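Local coordinates for GRMZM2G135359 pseudokinase (Zea mays, PDB 6CPY), which is a receptor-like kinase family member classed as a pseudokinase, keeping the protein kinase fold and probably acting in membrane signalling, at residues N102-C110 and V119-N127; Y249-I260 and E269-R280. One frame throughout, in Å; residues are numbered along the deposited sequence.

Interaction 1: N102-C110 and V119-N127; sequences NFMNLLGYC and VMVFEYAPN
Over one face of the Phe122 ring sits Leu106, whose CD1 makes a CH-pi contact 4.1 Å from the ring centroid; Met104 O and Asn105 O approach the ring obliquely. Leu106 reaches the ring because its CG lies anti to the backbone N (chi1 -176°). Asn105 OD1 lies in plane at the edge of the Phe103 ring. Two further flat groups, the Asn105 amide and the Glu123 carboxylate, lie side by side with their planes 73° apart. Glu123 OE1 takes the Asn105 backbone N-H from above the carboxylate plane, N to OE1 3.1 Å, while ND2, also bonded to His100 O, makes weak bonds to both carboxylate oxygens. OE1 further pairs with Lys187, which also bonds Phe103 O. With an alanine in place of Glu123, Lys187 would probably lose its anionic mate and the Asn105 N-H its acceptor.

Beyond Asn105 the strands run antiparallel. A classic beta bulge lets Leu107 N (2.7 Å) and, weakly, Gly108 N share Val121 O, and Val121 N returns a bond to Gly108 O. Branched, apolar Val121 suits a place across from a glycine, which brings no side chain: its CB lies 3.5 Å from Gly108 O, and it also packs on Leu37.

Strand 117-123 leads into the kinase hinge, with Phe122 at the probable gatekeeper position. Met104 CG lies 3.5 Å from Glu123 O, a buried carbonyl with no polar partner in this apo model; in active kinases its counterpart commonly accepts the adenine amino group. The chemistry is consistent with a hinge entrance held by a salt bridge and hydrogen bonds, next to an apolar gatekeeper.

Interaction 2: Y249-I260 and E269-R280; sequences YFEGGMRLEELI and EDTARALCEVVR
Cys276 packs against both Leu259 and Tyr249: its SG lies 3.4 Å from Leu259 CD2, and its CB 3.8 Å from Tyr249 CE2. The same Leu259 methyl stands over the centre of the tyrosine ring, and a small, weakly polar cysteine can approach both methyl and ring closely. Alongside, Phe250 turns its edge to Cys276 O, with CE1 3.3 Å from that oxygen, and touches Val279 CG1 with CZ. Arg280 lays its CD over one face of Phe250, 4.0 Å from the ring centroid, because the chain bends at chi2 (57°); Tyr249 CD2 lies on the opposite face. Leu256 presses CD1 to 3.2 Å from Glu269 O, and Ile260 CD1 meets Ala272 CB.

The solvent side is looser and polar. The Arg280 guanidinium goes on to a salt bridge with Asp284. Arg273 spreads its guanidinium face over Leu256 CD1 and joins a salt-bridge network with Glu269 and Asp270. One water links Tyr249 OH to Arg273 O, both at 2.8 Å.

The Arg280 stem and the Arg273 side chain, guanidinium face included, thus cover apolar residues while their N-H groups turn to acidic partners. The arrangement belongs to the kinase C-lobe, where the end of helix αG (240-250) and the short helix 256-259 pack on αH (269-282).

Both contacts belong to the same kinase domain but to different lobes, their centres about 36 Å apart and their nearest atoms about 15 Å apart. Interaction 1 is buried, nearer the centre of the molecule, and joins adjacent strands of the N-lobe sheet, one of which leads into the hinge; main-chain hydrogen bonds set a register that shifts by one at the bulge, and a carboxylate is held by Lys187 and Asn105. Interaction 2 lies at the periphery of the C-lobe and joins helical elements mainly through side chains packing on side chains and backbone, helped by one water, with its salt bridges formed along one segment or to the nearby Asp284. The two share no secondary-structure element, and charge is built into one contact but sits at the rim of the other.

Interaction 1: N102-C110 and V119-N127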
loop_
_atom_site.group_PDB
_atom_site.type_symbol
_atom_site.label_atom_id
_atom_site.label_comp_id
_atom_site.label_asym_id
_atom_site.label_seq_id
_atom_site.Cartn_x
_atom_site.Cartn_y
_atom_site.Cartn_z
ATOM N N ASN A 102 2.224 0.890 -9.655
ATOM C CA ASN A 102 1.178 0.535 -8.696
ATOM C C ASN A 102 1.665 0.572 -7.251
ATOM O O ASN A 102 1.042 -0.017 -6.355
ATOM C CB ASN A 102 0.588 -0.844 -9.037
ATOM C CG ASN A 102 -0.095 -0.854 -10.387
ATOM O OD1 ASN A 102 0.370 -1.499 -11.321
ATOM N ND2 ASN A 102 -1.178 -0.089 -10.507
ATOM N N PHE A 103 2.742 1.330 -7.013
ATOM C CA PHE A 103 3.206 1.607 -5.665
ATOM C C PHE A 103 3.116 3.127 -5.431
ATOM O O PHE A 103 3.274 3.908 -6.363
ATOM C CB PHE A 103 4.655 1.126 -5.475
ATOM C CG PHE A 103 5.137 1.223 -4.053
ATOM C CD1 PHE A 103 4.559 0.449 -3.063
ATOM C CD2 PHE A 103 6.163 2.099 -3.704
ATOM C CE1 PHE A 103 4.967 0.537 -1.751
ATOM C CE2 PHE A 103 6.579 2.190 -2.390
ATOM C CZ PHE A 103 5.983 1.422 -1.415
ATOM N N MET A 104 2.837 3.515 -4.191
ATOM C CA MET A 104 2.879 4.917 -3.784
ATOM C C MET A 104 4.350 5.275 -3.519
ATOM O O MET A 104 4.845 5.139 -2.398
ATOM C CB MET A 104 2.004 5.124 -2.551
ATOM C CG MET A 104 1.985 6.548 -2.019
ATOM S SD MET A 104 0.570 6.845 -0.921
ATOM C CE MET A 104 -0.701 6.916 -2.142
ATOM N N ASN A 105 5.029 5.707 -4.581
ATOM C CA ASN A 105 6.482 5.802 -4.607
ATOM C C ASN A 105 7.022 6.927 -3.718
ATOM O O ASN A 105 6.397 7.990 -3.571
ATOM C CB ASN A 105 6.985 5.960 -6.037
ATOM C CG ASN A 105 6.650 4.757 -6.903
ATOM O OD1 ASN A 105 7.112 3.670 -6.641
ATOM N ND2 ASN A 105 5.836 4.958 -7.915
ATOM N N LEU A 106 8.142 6.623 -3.076
ATOM C CA LEU A 106 8.911 7.591 -2.307
ATOM C C LEU A 106 9.604 8.587 -3.234
ATOM O O LEU A 106 10.405 8.190 -4.105
ATOM C CB LEU A 106 9.966 6.843 -1.480
ATOM C CG LEU A 106 10.801 7.702 -0.529
ATOM C CD1 LEU A 106 9.955 8.272 0.588
ATOM C CD2 LEU A 106 11.930 6.846 0.028
ATOM N N LEU A 107 9.275 9.872 -3.074
ATOM C CA LEU A 107 9.797 10.948 -3.929
ATOM C C LEU A 107 10.887 11.798 -3.270
ATOM O O LEU A 107 11.543 12.598 -3.945
ATOM C CB LEU A 107 8.666 11.892 -4.331
ATOM C CG LEU A 107 7.527 11.263 -5.133
ATOM C CD1 LEU A 107 6.432 12.300 -5.406
ATOM C CD2 LEU A 107 8.060 10.650 -6.419
ATOM N N GLY A 108 11.036 11.665 -1.957
ATOM C CA GLY A 108 12.032 12.430 -1.222
ATOM C C GLY A 108 11.931 12.218 0.267
ATOM O O GLY A 108 11.085 11.465 0.749
ATOM N N TYR A 109 12.811 12.870 1.017
ATOM C CA TYR A 109 12.756 12.777 2.466
ATOM C C TYR A 109 13.276 14.082 3.054
ATOM O O TYR A 109 13.917 14.858 2.350
ATOM C CB TYR A 109 13.559 11.583 2.970
ATOM C CG TYR A 109 15.044 11.726 2.777
ATOM C CD1 TYR A 109 15.648 11.319 1.602
ATOM C CD2 TYR A 109 15.837 12.298 3.766
ATOM C CE1 TYR A 109 17.014 11.471 1.408
ATOM C CE2 TYR A 109 17.205 12.449 3.580
ATOM C CZ TYR A 109 17.781 12.026 2.399
ATOM O OH TYR A 109 19.137 12.158 2.197
ATOM N N CYS A 110 12.959 14.335 4.313
ATOM C CA CYS A 110 13.483 15.525 4.985
ATOM C C CYS A 110 13.755 15.216 6.443
ATOM O O CYS A 110 12.860 14.788 7.199
ATOM C CB CYS A 110 12.538 16.714 4.838
ATOM S SG CYS A 110 12.984 18.155 5.854
ATOM N N VAL A 119 10.475 13.295 8.066
ATOM C CA VAL A 119 9.398 13.025 7.106
ATOM C C VAL A 119 9.867 12.268 5.879
ATOM O O VAL A 119 11.058 12.262 5.514
ATOM C CB VAL A 119 8.612 14.294 6.648
ATOM C CG1 VAL A 119 8.293 15.243 7.797
ATOM C CG2 VAL A 119 9.283 14.994 5.493
ATOM N N MET A 120 8.890 11.651 5.222
ATOM C CA MET A 120 9.069 10.967 3.964
ATOM C C MET A 120 8.007 11.505 3.033
ATOM O O MET A 120 6.860 11.710 3.442
ATOM C CB MET A 120 8.923 9.446 4.149
ATOM C CG MET A 120 10.084 8.869 4.946
ATOM S SD MET A 120 10.005 7.086 5.168
ATOM C CE MET A 120 11.132 6.890 6.555
ATOM N N VAL A 121 8.411 11.773 1.800
ATOM C CA VAL A 121 7.566 12.428 0.819
ATOM C C VAL A 121 7.141 11.399 -0.229
ATOM O O VAL A 121 7.981 10.810 -0.904
ATOM C CB VAL A 121 8.313 13.586 0.132
ATOM C CG1 VAL A 121 7.439 14.260 -0.925
ATOM C CG2 VAL A 121 8.817 14.578 1.161
ATOM N N PHE A 122 5.827 11.223 -0.384
ATOM C CA PHE A 122 5.295 10.219 -1.286
ATOM C C PHE A 122 4.432 10.829 -2.369
ATOM O O PHE A 122 3.952 11.960 -2.239
ATOM C CB PHE A 122 4.447 9.226 -0.504
ATOM C CG PHE A 122 5.231 8.379 0.444
ATOM C CD1 PHE A 122 5.886 7.239 -0.008
ATOM C CD2 PHE A 122 5.298 8.702 1.785
ATOM C CE1 PHE A 122 6.608 6.452 0.866
ATOM C CE2 PHE A 122 6.013 7.919 2.658
ATOM C CZ PHE A 122 6.668 6.792 2.202
ATOM N N GLU A 123 4.222 10.056 -3.430
ATOM C CA GLU A 123 3.224 10.406 -4.451
ATOM C C GLU A 123 1.861 10.594 -3.804
ATOM O O GLU A 123 1.507 9.870 -2.873
ATOM C CB GLU A 123 3.109 9.303 -5.496
ATOM C CG GLU A 123 4.308 9.186 -6.407
ATOM C CD GLU A 123 4.231 7.991 -7.341
ATOM O OE1 GLU A 123 3.570 6.988 -6.982
ATOM O OE2 GLU A 123 4.880 8.046 -8.408
ATOM N N TYR A 124 1.086 11.564 -4.303
ATOM C CA TYR A 124 -0.271 11.825 -3.798
ATOM C C TYR A 124 -1.284 11.072 -4.644
ATOM O O TYR A 124 -1.208 11.131 -5.860
ATOM C CB TYR A 124 -0.604 13.313 -3.915
ATOM C CG TYR A 124 -2.034 13.672 -3.569
ATOM C CD1 TYR A 124 -2.509 13.517 -2.276
ATOM C CD2 TYR A 124 -2.897 14.209 -4.525
ATOM C CE1 TYR A 124 -3.814 13.842 -1.945
ATOM C CE2 TYR A 124 -4.197 14.570 -4.190
ATOM C CZ TYR A 124 -4.645 14.381 -2.900
ATOM O OH TYR A 124 -5.936 14.712 -2.540
ATOM N N ALA A 125 -2.236 10.411 -3.995
ATOM C CA ALA A 125 -3.331 9.713 -4.693
ATOM C C ALA A 125 -4.636 10.456 -4.423
ATOM O O ALA A 125 -5.089 10.491 -3.290
ATOM C CB ALA A 125 -3.432 8.288 -4.199
ATOM N N PRO A 126 -5.231 11.069 -5.459
ATOM C CA PRO A 126 -6.384 11.945 -5.194
ATOM C C PRO A 126 -7.680 11.265 -4.761
ATOM O O PRO A 126 -8.526 11.917 -4.142
ATOM C CB PRO A 126 -6.588 12.688 -6.522
ATOM C CG PRO A 126 -5.855 11.921 -7.546
ATOM C CD PRO A 126 -4.768 11.153 -6.852
ATOM N N ASN A 127 -7.845 9.975 -5.049
ATOM C CA ASN A 127 -9.127 9.311 -4.782
ATOM C C ASN A 127 -9.168 8.450 -3.524
ATOM O O ASN A 127 -10.018 7.577 -3.398
ATOM C CB ASN A 127 -9.561 8.510 -6.014
ATOM C CG ASN A 127 -10.126 9.398 -7.099
ATOM O OD1 ASN A 127 -10.938 10.277 -6.819
ATOM N ND2 ASN A 127 -9.699 9.183 -8.331
#

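Interaction 2: Y249-I260 and E269-R280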
loop_
_atom_site.group_PDB
_atom_site.type_symbol
_atom_site.label_atom_id
_atom_site.label_comp_id
_atom_site.label_asym_id
_atom_site.label_seq_id
_atom_site.Cartn_x
_atom_site.Cartn_y
_atom_site.Cartn_z
ATOM N N TYR A 249 -20.065 -20.433 0.499
ATOM C CA TYR A 249 -19.746 -20.280 -0.931
ATOM C C TYR A 249 -18.778 -21.361 -1.422
ATOM O O TYR A 249 -19.058 -22.065 -2.397
ATOM C CB TYR A 249 -19.162 -18.902 -1.284
ATOM C CG TYR A 249 -18.781 -18.863 -2.748
ATOM C CD1 TYR A 249 -19.751 -18.668 -3.730
ATOM C CD2 TYR A 249 -17.478 -19.121 -3.155
ATOM C CE1 TYR A 249 -19.416 -18.700 -5.075
ATOM C CE2 TYR A 249 -17.131 -19.142 -4.493
ATOM C CZ TYR A 249 -18.108 -18.932 -5.444
ATOM O OH TYR A 249 -17.761 -18.948 -6.769
ATOM N N PHE A 250 -17.640 -21.498 -0.757
ATOM C CA PHE A 250 -16.620 -22.443 -1.223
ATOM C C PHE A 250 -17.059 -23.910 -1.154
ATOM O O PHE A 250 -16.522 -24.739 -1.882
ATOM C CB PHE A 250 -15.289 -22.200 -0.514
ATOM C CG PHE A 250 -14.635 -20.925 -0.952
ATOM C CD1 PHE A 250 -14.277 -20.758 -2.280
ATOM C CD2 PHE A 250 -14.435 -19.880 -0.071
ATOM C CE1 PHE A 250 -13.707 -19.579 -2.723
ATOM C CE2 PHE A 250 -13.854 -18.693 -0.507
ATOM C CZ PHE A 250 -13.495 -18.544 -1.833
ATOM N N GLU A 251 -18.054 -24.208 -0.322
ATOM C CA GLU A 251 -18.581 -25.572 -0.212
ATOM C C GLU A 251 -19.728 -25.841 -1.192
ATOM O O GLU A 251 -20.300 -26.936 -1.207
ATOM C CB GLU A 251 -18.993 -25.843 1.231
ATOM C CG GLU A 251 -17.781 -25.882 2.155
ATOM C CD GLU A 251 -18.134 -25.950 3.625
ATOM O OE1 GLU A 251 -19.335 -25.901 3.963
ATOM O OE2 GLU A 251 -17.193 -26.042 4.445
ATOM N N GLY A 252 -20.055 -24.845 -2.012
ATOM C CA GLY A 252 -21.022 -25.008 -3.082
ATOM C C GLY A 252 -22.458 -24.672 -2.740
ATOM O O GLY A 252 -23.354 -25.022 -3.511
ATOM N N GLY A 253 -22.690 -23.975 -1.617
ATOM C CA GLY A 253 -24.036 -23.638 -1.176
ATOM C C GLY A 253 -24.474 -22.198 -1.381
ATOM O O GLY A 253 -25.388 -21.730 -0.700
ATOM N N MET A 254 -23.833 -21.491 -2.312
ATOM C CA MET A 254 -24.174 -20.090 -2.568
ATOM C C MET A 254 -24.070 -19.704 -4.042
ATOM O O MET A 254 -23.071 -19.958 -4.694
ATOM C CB MET A 254 -23.280 -19.159 -1.739
ATOM C CG MET A 254 -23.737 -17.712 -1.757
ATOM S SD MET A 254 -22.590 -16.593 -0.941
ATOM C CE MET A 254 -22.564 -17.301 0.705
ATOM N N ARG A 255 -25.117 -19.054 -4.545
ATOM C CA ARG A 255 -25.118 -18.511 -5.898
ATOM C C ARG A 255 -24.175 -17.299 -5.960
ATOM O O ARG A 255 -24.007 -16.595 -4.969
ATOM C CB ARG A 255 -26.528 -18.078 -6.288
ATOM C CG ARG A 255 -27.552 -19.205 -6.266
ATOM C CD ARG A 255 -28.938 -18.699 -6.621
ATOM N NE ARG A 255 -28.947 -18.003 -7.909
ATOM C CZ ARG A 255 -28.881 -18.592 -9.105
ATOM N NH1 ARG A 255 -28.792 -19.918 -9.221
ATOM N NH2 ARG A 255 -28.896 -17.841 -10.204
ATOM N N LEU A 256 -23.570 -17.054 -7.118
ATOM C CA LEU A 256 -22.703 -15.882 -7.271
ATOM C C LEU A 256 -23.440 -14.559 -7.033
ATOM O O LEU A 256 -22.824 -13.594 -6.577
ATOM C CB LEU A 256 -22.015 -15.861 -8.641
ATOM C CG LEU A 256 -20.738 -16.681 -8.831
ATOM C CD1 LEU A 256 -20.352 -16.655 -10.305
ATOM C CD2 LEU A 256 -19.600 -16.151 -7.978
ATOM N N GLU A 257 -24.746 -14.504 -7.320
ATOM C CA GLU A 257 -25.530 -13.282 -7.049
ATOM C C GLU A 257 -25.617 -12.941 -5.557
ATOM O O GLU A 257 -25.846 -11.785 -5.196
ATOM C CB GLU A 257 -26.959 -13.381 -7.598
ATOM C CG GLU A 257 -27.058 -13.497 -9.108
ATOM C CD GLU A 257 -27.203 -14.931 -9.587
ATOM O OE1 GLU A 257 -26.596 -15.844 -8.975
ATOM O OE2 GLU A 257 -27.925 -15.141 -10.591
ATOM N N GLU A 258 -25.474 -13.942 -4.693
ATOM C CA GLU A 258 -25.455 -13.700 -3.258
ATOM C C GLU A 258 -24.056 -13.280 -2.790
ATOM O O GLU A 258 -23.921 -12.521 -1.843
ATOM C CB GLU A 258 -25.939 -14.944 -2.488
ATOM C CG GLU A 258 -25.914 -14.756 -0.976
ATOM C CD GLU A 258 -26.647 -15.833 -0.189
ATOM O OE1 GLU A 258 -27.078 -16.855 -0.774
ATOM O OE2 GLU A 258 -26.781 -15.645 1.045
ATOM N N LEU A 259 -23.025 -13.780 -3.449
ATOM C CA LEU A 259 -21.648 -13.511 -3.049
ATOM C C LEU A 259 -21.162 -12.127 -3.491
ATOM O O LEU A 259 -20.573 -11.372 -2.711
ATOM C CB LEU A 259 -20.719 -14.574 -3.629
ATOM C CG LEU A 259 -19.235 -14.413 -3.278
ATOM C CD1 LEU A 259 -18.978 -14.820 -1.844
ATOM C CD2 LEU A 259 -18.355 -15.216 -4.209
ATOM N N ILE A 260 -21.403 -11.810 -4.750
ATOM C CA ILE A 260 -20.777 -10.637 -5.378
ATOM C C ILE A 260 -21.473 -9.343 -4.931
ATOM O O ILE A 260 -22.694 -9.285 -4.838
ATOM C CB ILE A 260 -20.777 -10.785 -6.914
ATOM C CG1 ILE A 260 -19.975 -12.031 -7.346
ATOM C CG2 ILE A 260 -20.208 -9.536 -7.586
ATOM C CD1 ILE A 260 -18.504 -12.030 -6.949
ATOM N N GLU A 269 -20.186 -13.767 -15.109
ATOM C CA GLU A 269 -20.319 -14.822 -14.128
ATOM C C GLU A 269 -19.074 -15.716 -14.026
ATOM O O GLU A 269 -18.582 -16.030 -12.933
ATOM C CB GLU A 269 -21.523 -15.642 -14.570
ATOM C CG GLU A 269 -22.056 -16.586 -13.565
ATOM C CD GLU A 269 -23.042 -17.529 -14.215
ATOM O OE1 GLU A 269 -23.812 -17.094 -15.112
ATOM O OE2 GLU A 269 -23.001 -18.702 -13.851
ATOM N N ASP A 270 -18.542 -16.110 -15.167
ATOM C CA ASP A 270 -17.434 -17.056 -15.161
ATOM C C ASP A 270 -16.106 -16.421 -14.770
ATOM O O ASP A 270 -15.254 -17.082 -14.189
ATOM C CB ASP A 270 -17.344 -17.760 -16.495
ATOM C CG ASP A 270 -18.500 -18.737 -16.695
ATOM O OD1 ASP A 270 -18.988 -19.299 -15.688
ATOM O OD2 ASP A 270 -18.932 -18.901 -17.837
ATOM N N THR A 271 -15.951 -15.141 -15.074
ATOM C CA THR A 271 -14.791 -14.385 -14.586
ATOM C C THR A 271 -14.818 -14.264 -13.069
ATOM O O THR A 271 -13.796 -14.443 -12.393
ATOM C CB THR A 271 -14.755 -13.006 -15.258
ATOM O OG1 THR A 271 -14.835 -13.196 -16.669
ATOM C CG2 THR A 271 -13.455 -12.272 -14.942
ATOM N N ALA A 272 -15.992 -13.982 -12.526
ATOM C CA ALA A 272 -16.156 -13.952 -11.086
ATOM C C ALA A 272 -15.802 -15.295 -10.448
ATOM O O ALA A 272 -15.071 -15.337 -9.457
ATOM C CB ALA A 272 -17.555 -13.520 -10.722
ATOM N N ARG A 273 -16.294 -16.397 -11.024
ATOM C CA ARG A 273 -15.922 -17.735 -10.527
ATOM C C ARG A 273 -14.428 -17.945 -10.472
ATOM O O ARG A 273 -13.887 -18.400 -9.457
ATOM C CB ARG A 273 -16.502 -18.854 -11.395
ATOM C CG ARG A 273 -17.912 -19.213 -11.077
ATOM C CD ARG A 273 -18.374 -20.466 -11.823
ATOM N NE ARG A 273 -19.733 -20.717 -11.380
ATOM C CZ ARG A 273 -20.831 -20.267 -11.969
ATOM N NH1 ARG A 273 -20.774 -19.589 -13.114
ATOM N NH2 ARG A 273 -22.008 -20.531 -11.425
ATOM N N ALA A 274 -13.763 -17.634 -11.575
ATOM C CA ALA A 274 -12.336 -17.847 -11.673
ATOM C C ALA A 274 -11.600 -17.000 -10.614
ATOM O O ALA A 274 -10.658 -17.473 -9.979
ATOM C CB ALA A 274 -11.858 -17.543 -13.080
ATOM N N LEU A 275 -12.042 -15.761 -10.400
ATOM C CA LEU A 275 -11.391 -14.907 -9.387
ATOM C C LEU A 275 -11.601 -15.455 -7.978
ATOM O O LEU A 275 -10.694 -15.380 -7.135
ATOM C CB LEU A 275 -11.892 -13.469 -9.476
ATOM C CG LEU A 275 -11.427 -12.762 -10.757
ATOM C CD1 LEU A 275 -12.199 -11.465 -10.951
ATOM C CD2 LEU A 275 -9.927 -12.493 -10.728
ATOM N N CYS A 276 -12.783 -16.018 -7.719
ATOM C CA CYS A 276 -13.043 -16.654 -6.419
ATOM C C CYS A 276 -12.176 -17.908 -6.184
ATOM O O CYS A 276 -11.842 -18.217 -5.045
ATOM C CB CYS A 276 -14.524 -16.973 -6.246
ATOM S SG CYS A 276 -15.561 -15.504 -6.067
ATOM N N GLU A 277 -11.799 -18.611 -7.250
ATOM C CA GLU A 277 -10.837 -19.720 -7.130
ATOM C C GLU A 277 -9.453 -19.213 -6.715
ATOM O O GLU A 277 -8.795 -19.814 -5.862
ATOM C CB GLU A 277 -10.757 -20.528 -8.427
ATOM C CG GLU A 277 -12.041 -21.291 -8.731
ATOM C CD GLU A 277 -12.111 -21.860 -10.142
ATOM O OE1 GLU A 277 -11.331 -21.426 -11.020
ATOM O OE2 GLU A 277 -12.965 -22.747 -10.380
ATOM N N VAL A 278 -9.026 -18.092 -7.293
ATOM C CA VAL A 278 -7.781 -17.435 -6.860
ATOM C C VAL A 278 -7.844 -17.123 -5.378
ATOM O O VAL A 278 -6.910 -17.444 -4.649
ATOM C CB VAL A 278 -7.482 -16.136 -7.646
ATOM C CG1 VAL A 278 -6.267 -15.410 -7.061
ATOM C CG2 VAL A 278 -7.275 -16.447 -9.113
ATOM N N VAL A 279 -8.941 -16.507 -4.927
ATOM C CA VAL A 279 -9.123 -16.231 -3.505
ATOM C C VAL A 279 -8.914 -17.511 -2.699
ATOM O O VAL A 279 -8.133 -17.525 -1.746
ATOM C CB VAL A 279 -10.517 -15.652 -3.181
ATOM C CG1 VAL A 279 -10.748 -15.605 -1.680
ATOM C CG2 VAL A 279 -10.687 -14.258 -3.787
ATOM N N ARG A 280 -9.613 -18.581 -3.080
ATOM C CA ARG A 280 -9.568 -19.817 -2.285
ATOM C C ARG A 280 -8.141 -20.356 -2.140
ATOM O O ARG A 280 -7.759 -20.799 -1.052
ATOM C CB ARG A 280 -10.484 -20.889 -2.885
ATOM C CG ARG A 280 -10.531 -22.200 -2.110
ATOM C CD ARG A 280 -10.948 -22.043 -0.657
ATOM N NE ARG A 280 -10.854 -23.331 0.037
ATOM C CZ ARG A 280 -9.727 -23.859 0.517
ATOM N NH1 ARG A 280 -8.568 -23.216 0.412
ATOM N NH2 ARG A 280 -9.756 -25.042 1.125
HETATM O O HOH W 1 -15.205 -19.953 -7.511
#